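Local coordinates for protein 3-carboxy-cis,cis-muconate cycloisomerase (Pseudomonas putida, PDB 1RE5) that is a homotetrameric, mostly helical enzyme of the fumarase/aspartase (lyase) superfamily, with a core built of long helices, at residues Met164-Gln178 against Ala434-Phe448. Numbering follows the deposited sequence.
Sequences MKLAGVLGALTRHRQ and ARVWVARAVSEHQRF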
loop_
_atom_site.group_PDB
_atom_site.type_symbol
_atom_site.label_atom_id
_atom_site.label_comp_id
_atom_site.label_asym_id
_atom_site.label_seq_id
_atom_site.Cartn_x
_atom_site.Cartn_y
_atom_site.Cartn_z
ATOM N N MET D 164 16.596 10.471 -26.965
ATOM C CA MET D 164 16.866 9.210 -26.292
ATOM C C MET D 164 15.933 9.112 -25.086
ATOM O O MET D 164 15.274 8.086 -24.879
ATOM C CB MET D 164 18.321 9.147 -25.833
ATOM C CG MET D 164 18.808 7.748 -25.514
ATOM S SD MET D 164 20.346 7.705 -24.563
ATOM C CE MET D 164 21.264 8.909 -25.403
ATOM N N LYS D 165 15.857 10.191 -24.309
ATOM C CA LYS D 165 15.003 10.201 -23.139
ATOM C C LYS D 165 13.558 9.956 -23.534
ATOM O O LYS D 165 12.923 9.050 -23.003
ATOM C CB LYS D 165 15.134 11.529 -22.383
ATOM C CG LYS D 165 16.542 11.809 -21.823
ATOM C CD LYS D 165 16.608 13.165 -21.141
ATOM C CE LYS D 165 15.944 13.161 -19.773
ATOM N NZ LYS D 165 16.723 12.391 -18.771
ATOM N N LEU D 166 13.028 10.746 -24.465
ATOM C CA LEU D 166 11.646 10.554 -24.893
ATOM C C LEU D 166 11.425 9.166 -25.479
ATOM O O LEU D 166 10.335 8.616 -25.385
ATOM C CB LEU D 166 11.247 11.599 -25.931
ATOM C CG LEU D 166 11.214 13.051 -25.458
ATOM C CD1 LEU D 166 10.820 13.944 -26.608
ATOM C CD2 LEU D 166 10.222 13.198 -24.307
ATOM N N ALA D 167 12.457 8.591 -26.085
ATOM C CA ALA D 167 12.335 7.255 -26.676
ATOM C C ALA D 167 12.045 6.206 -25.598
ATOM O O ALA D 167 11.305 5.252 -25.827
ATOM C CB ALA D 167 13.620 6.897 -27.434
ATOM N N GLY D 168 12.648 6.376 -24.426
ATOM C CA GLY D 168 12.401 5.447 -23.333
ATOM C C GLY D 168 10.944 5.464 -22.886
ATOM O O GLY D 168 10.382 4.424 -22.558
ATOM N N VAL D 169 10.327 6.642 -22.857
ATOM C CA VAL D 169 8.930 6.724 -22.468
ATOM C C VAL D 169 8.129 6.032 -23.555
ATOM O O VAL D 169 7.202 5.276 -23.261
ATOM C CB VAL D 169 8.446 8.182 -22.301
ATOM C CG1 VAL D 169 6.965 8.188 -21.888
ATOM C CG2 VAL D 169 9.288 8.893 -21.242
ATOM N N LEU D 170 8.495 6.282 -24.812
ATOM C CA LEU D 170 7.817 5.635 -25.943
ATOM C C LEU D 170 7.900 4.118 -25.773
ATOM O O LEU D 170 6.889 3.422 -25.870
ATOM C CB LEU D 170 8.459 6.025 -27.282
ATOM C CG LEU D 170 7.843 5.353 -28.525
ATOM C CD1 LEU D 170 6.345 5.696 -28.623
ATOM C CD2 LEU D 170 8.580 5.797 -29.786
ATOM N N GLY D 171 9.099 3.607 -25.516
ATOM C CA GLY D 171 9.254 2.179 -25.335
ATOM C C GLY D 171 8.286 1.618 -24.314
ATOM O O GLY D 171 7.593 0.651 -24.589
ATOM N N ALA D 172 8.240 2.224 -23.132
ATOM C CA ALA D 172 7.358 1.763 -22.078
ATOM C C ALA D 172 5.916 1.770 -22.549
ATOM O O ALA D 172 5.199 0.784 -22.348
ATOM C CB ALA D 172 7.501 2.651 -20.857
ATOM N N LEU D 173 5.488 2.870 -23.172
ATOM C CA LEU D 173 4.107 2.976 -23.653
ATOM C C LEU D 173 3.743 1.869 -24.652
ATOM O O LEU D 173 2.619 1.344 -24.633
ATOM C CB LEU D 173 3.858 4.350 -24.283
ATOM C CG LEU D 173 3.802 5.534 -23.310
ATOM C CD1 LEU D 173 3.409 6.790 -24.049
ATOM C CD2 LEU D 173 2.795 5.257 -22.224
ATOM N N THR D 174 4.687 1.519 -25.522
ATOM C CA THR D 174 4.458 0.460 -26.494
ATOM C C THR D 174 4.197 -0.867 -25.765
ATOM O O THR D 174 3.279 -1.618 -26.109
ATOM C CB THR D 174 5.683 0.289 -27.425
ATOM O OG1 THR D 174 5.890 1.501 -28.164
ATOM C CG2 THR D 174 5.471 -0.883 -28.400
ATOM N N ARG D 175 5.013 -1.153 -24.759
ATOM C CA ARG D 175 4.859 -2.372 -23.986
ATOM C C ARG D 175 3.508 -2.409 -23.269
ATOM O O ARG D 175 2.956 -3.484 -23.032
ATOM C CB ARG D 175 5.983 -2.487 -22.965
ATOM C CG ARG D 175 7.210 -3.226 -23.448
ATOM C CD ARG D 175 8.364 -3.027 -22.471
ATOM N NE ARG D 175 9.265 -1.996 -22.969
ATOM C CZ ARG D 175 9.792 -1.038 -22.228
ATOM N NH1 ARG D 175 9.516 -0.963 -20.939
ATOM N NH2 ARG D 175 10.591 -0.150 -22.789
ATOM N N HIS D 176 2.968 -1.247 -22.917
ATOM C CA HIS D 176 1.683 -1.236 -22.225
ATOM C C HIS D 176 0.557 -1.480 -23.194
ATOM O O HIS D 176 -0.448 -2.104 -22.837
ATOM C CB HIS D 176 1.466 0.089 -21.495
ATOM C CG HIS D 176 2.473 0.335 -20.421
ATOM N ND1 HIS D 176 2.789 1.598 -19.962
ATOM C CD2 HIS D 176 3.282 -0.521 -19.755
ATOM C CE1 HIS D 176 3.755 1.509 -19.065
ATOM N NE2 HIS D 176 4.071 0.234 -18.921
ATOM N N ARG D 177 0.721 -0.986 -24.417
ATOM C CA ARG D 177 -0.303 -1.166 -25.438
ATOM C C ARG D 177 -0.406 -2.647 -25.714
ATOM O O ARG D 177 -1.497 -3.197 -25.877
ATOM C CB ARG D 177 0.089 -0.415 -26.699
ATOM C CG ARG D 177 0.242 1.065 -26.451
ATOM C CD ARG D 177 0.602 1.786 -27.710
ATOM N NE ARG D 177 -0.494 1.797 -28.669
ATOM C CZ ARG D 177 -0.338 2.100 -29.956
ATOM N NH1 ARG D 177 0.875 2.405 -30.413
ATOM N NH2 ARG D 177 -1.386 2.113 -30.776
ATOM N N GLN D 178 0.763 -3.273 -25.727
ATOM C CA GLN D 178 0.939 -4.699 -25.953
ATOM C C GLN D 178 0.231 -5.469 -24.840
ATOM O O GLN D 178 -0.518 -6.397 -25.107
ATOM C CB GLN D 178 2.435 -4.981 -25.927
ATOM C CG GLN D 178 2.925 -6.306 -26.420
ATOM C CD GLN D 178 4.452 -6.404 -26.257
ATOM O OE1 GLN D 178 5.206 -5.495 -26.673
ATOM N NE2 GLN D 178 4.916 -7.506 -25.645
ATOM N N ALA D 434 22.747 6.891 -28.828
ATOM C CA ALA D 434 21.590 7.764 -28.691
ATOM C C ALA D 434 20.611 7.673 -29.857
ATOM O O ALA D 434 19.440 7.350 -29.660
ATOM C CB ALA D 434 22.051 9.201 -28.523
ATOM N N ARG D 435 21.082 7.968 -31.065
ATOM C CA ARG D 435 20.227 7.926 -32.253
ATOM C C ARG D 435 19.702 6.523 -32.588
ATOM O O ARG D 435 18.592 6.363 -33.114
ATOM C CB ARG D 435 20.969 8.520 -33.462
ATOM C CG ARG D 435 20.936 10.037 -33.502
ATOM C CD ARG D 435 21.668 10.632 -34.711
ATOM N NE ARG D 435 23.127 10.562 -34.577
ATOM C CZ ARG D 435 23.810 10.993 -33.515
ATOM N NH1 ARG D 435 23.171 11.529 -32.478
ATOM N NH2 ARG D 435 25.134 10.876 -33.483
ATOM N N VAL D 436 20.496 5.507 -32.284
ATOM C CA VAL D 436 20.081 4.140 -32.538
ATOM C C VAL D 436 18.878 3.798 -31.646
ATOM O O VAL D 436 17.870 3.261 -32.124
ATOM C CB VAL D 436 21.231 3.156 -32.247
ATOM C CG1 VAL D 436 20.742 1.714 -32.386
ATOM C CG2 VAL D 436 22.371 3.418 -33.196
ATOM N N TRP D 437 18.985 4.113 -30.356
ATOM C CA TRP D 437 17.907 3.833 -29.415
ATOM C C TRP D 437 16.592 4.454 -29.912
ATOM O O TRP D 437 15.541 3.791 -29.945
ATOM C CB TRP D 437 18.242 4.393 -28.027
ATOM C CG TRP D 437 19.475 3.821 -27.357
ATOM C CD1 TRP D 437 20.246 4.439 -26.408
ATOM C CD2 TRP D 437 20.052 2.520 -27.555
ATOM N NE1 TRP D 437 21.263 3.611 -26.005
ATOM C CE2 TRP D 437 21.173 2.427 -26.690
ATOM C CE3 TRP D 437 19.735 1.425 -28.378
ATOM C CZ2 TRP D 437 21.982 1.281 -26.621
ATOM C CZ3 TRP D 437 20.543 0.281 -28.311
ATOM C CH2 TRP D 437 21.655 0.223 -27.437
ATOM N N VAL D 438 16.641 5.729 -30.292
ATOM C CA VAL D 438 15.449 6.396 -30.797
ATOM C C VAL D 438 14.910 5.664 -32.026
ATOM O O VAL D 438 13.702 5.565 -32.231
ATOM C CB VAL D 438 15.752 7.835 -31.205
ATOM C CG1 VAL D 438 14.526 8.443 -31.874
ATOM C CG2 VAL D 438 16.173 8.652 -29.981
ATOM N N ALA D 439 15.825 5.151 -32.844
ATOM C CA ALA D 439 15.469 4.432 -34.060
ATOM C C ALA D 439 14.719 3.153 -33.749
ATOM O O ALA D 439 13.638 2.908 -34.285
ATOM C CB ALA D 439 16.709 4.116 -34.825
ATOM N N ARG D 440 15.303 2.339 -32.880
ATOM C CA ARG D 440 14.700 1.075 -32.496
ATOM C C ARG D 440 13.340 1.263 -31.839
ATOM O O ARG D 440 12.385 0.558 -32.156
ATOM C CB ARG D 440 15.624 0.335 -31.539
ATOM C CG ARG D 440 16.992 0.053 -32.091
ATOM C CD ARG D 440 17.782 -0.732 -31.081
ATOM N NE ARG D 440 18.251 -1.999 -31.619
ATOM C CZ ARG D 440 18.191 -3.156 -30.967
ATOM N NH1 ARG D 440 17.673 -3.225 -29.748
ATOM N NH2 ARG D 440 18.674 -4.255 -31.528
ATOM N N ALA D 441 13.251 2.211 -30.916
ATOM C CA ALA D 441 11.991 2.467 -30.224
ATOM C C ALA D 441 10.885 2.901 -31.183
ATOM O O ALA D 441 9.760 2.396 -31.112
ATOM C CB ALA D 441 12.189 3.528 -29.144
ATOM N N VAL D 442 11.201 3.847 -32.069
ATOM C CA VAL D 442 10.221 4.349 -33.033
ATOM C C VAL D 442 9.858 3.229 -33.987
ATOM O O VAL D 442 8.701 3.061 -34.358
ATOM C CB VAL D 442 10.780 5.539 -33.824
ATOM C CG1 VAL D 442 9.829 5.921 -34.952
ATOM C CG2 VAL D 442 10.985 6.712 -32.878
ATOM N N SER D 443 10.863 2.456 -34.370
ATOM C CA SER D 443 10.662 1.324 -35.265
ATOM C C SER D 443 9.601 0.385 -34.685
ATOM O O SER D 443 8.588 0.095 -35.313
ATOM C CB SER D 443 11.983 0.576 -35.434
ATOM O OG SER D 443 11.817 -0.542 -36.276
ATOM N N GLU D 444 9.847 -0.081 -33.469
ATOM C CA GLU D 444 8.937 -0.977 -32.783
ATOM C C GLU D 444 7.537 -0.370 -32.633
ATOM O O GLU D 444 6.533 -1.081 -32.662
ATOM C CB GLU D 444 9.519 -1.304 -31.420
ATOM C CG GLU D 444 9.130 -2.649 -30.921
ATOM C CD GLU D 444 9.832 -2.989 -29.633
ATOM O OE1 GLU D 444 9.532 -2.338 -28.595
ATOM O OE2 GLU D 444 10.689 -3.903 -29.668
ATOM N N HIS D 445 7.478 0.944 -32.459
ATOM C CA HIS D 445 6.206 1.642 -32.326
ATOM C C HIS D 445 5.414 1.522 -33.630
ATOM O O HIS D 445 4.199 1.361 -33.606
ATOM C CB HIS D 445 6.442 3.124 -31.982
ATOM C CG HIS D 445 5.256 4.004 -32.239
ATOM N ND1 HIS D 445 4.081 3.905 -31.524
ATOM C CD2 HIS D 445 5.054 4.978 -33.159
ATOM C CE1 HIS D 445 3.207 4.779 -31.994
ATOM N NE2 HIS D 445 3.773 5.442 -32.986
ATOM N N GLN D 446 6.101 1.603 -34.765
ATOM C CA GLN D 446 5.419 1.494 -36.047
ATOM C C GLN D 446 5.049 0.044 -36.335
ATOM O O GLN D 446 4.038 -0.211 -36.987
ATOM C CB GLN D 446 6.287 2.055 -37.173
ATOM C CG GLN D 446 6.796 3.462 -36.888
ATOM C CD GLN D 446 7.575 4.086 -38.044
ATOM O OE1 GLN D 446 8.507 3.483 -38.601
ATOM N NE2 GLN D 446 7.204 5.312 -38.397
ATOM N N ARG D 447 5.860 -0.899 -35.848
ATOM C CA ARG D 447 5.599 -2.334 -36.029
ATOM C C ARG D 447 4.282 -2.682 -35.335
ATOM O O ARG D 447 3.413 -3.327 -35.911
ATOM C CB ARG D 447 6.702 -3.195 -35.385
ATOM C CG ARG D 447 8.131 -2.990 -35.893
ATOM C CD ARG D 447 8.370 -3.645 -37.249
ATOM N NE ARG D 447 7.616 -2.982 -38.307
ATOM C CZ ARG D 447 7.844 -1.737 -38.720
ATOM N NH1 ARG D 447 8.808 -1.008 -38.166
ATOM N NH2 ARG D 447 7.102 -1.218 -39.688
ATOM N N PHE D 448 4.158 -2.254 -34.080
ATOM C CA PHE D 448 2.966 -2.515 -33.273
ATOM C C PHE D 448 1.708 -2.129 -34.013
ATOM O O PHE D 448 0.772 -2.922 -34.101
ATOM C CB PHE D 448 3.002 -1.732 -31.958
ATOM C CG PHE D 448 1.813 -1.996 -31.071
ATOM C CD1 PHE D 448 1.785 -3.113 -30.236
ATOM C CD2 PHE D 448 0.699 -1.168 -31.116
ATOM C CE1 PHE D 448 0.664 -3.400 -29.467
ATOM C CE2 PHE D 448 -0.425 -1.450 -30.351
ATOM C CZ PHE D 448 -0.443 -2.568 -29.526
HETATM O O HOH W 1 1.829 2.367 -33.466
#
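M164, A167, L170, T174 and R177 meet A434, W437, V438, A441, H445 and F448 in a near-parallel helix-helix contact, which lays the C-terminal helix 434-449 along helix 162-187, one of the long helices of this fumarase/aspartase-superfamily fold. The axes of the two segments approach to 8.6 Å at 27°, and 10 of 14 touching residues are buried. No direct hydrogen bond crosses; apolar side chains fill the first half. M164 has CG anti to its backbone nitrogen (chi1 -162°), which carries the chain alongside W437: its sulfur meets the indole edge-on, 4.9 Å from the centroid of the five-membered ring, a Met-aromatic contact. W437 NE1 itself donates to G197 O of a second subunit, tying this end of the helix pair to the tetramer interface. Small residues face each other in the middle, A167 CB 4.0 Å from A441 CB, consistent with the close approach of the axes. L170 then divides its branches: CD2 lies over the backbone of A441 and V442, while L170 CD1 reaches the imidazole of H445, 4.1 Å from H445 CG. The T174 hydroxyl turns back to its own helix, donating to L170 O from well above the carbonyl plane; that oxygen also accepts from T174 N. H445 NE2 is hydrogen-bonded to D134 OD1 of helix 106-142, which helps to set the orientation of the ring. At the far end the R177 chain bends at chi3, and F448 CE2 sits over the centre of one face of its guanidinium, 3.6 Å from R177 CZ; the two planes are 51° apart, a tilted contact instead of a parallel stack. The polar link between the helices runs through a water, which accepts from R177 NH1 at 3.2 Å and donates to H445 O at 2.6 Å.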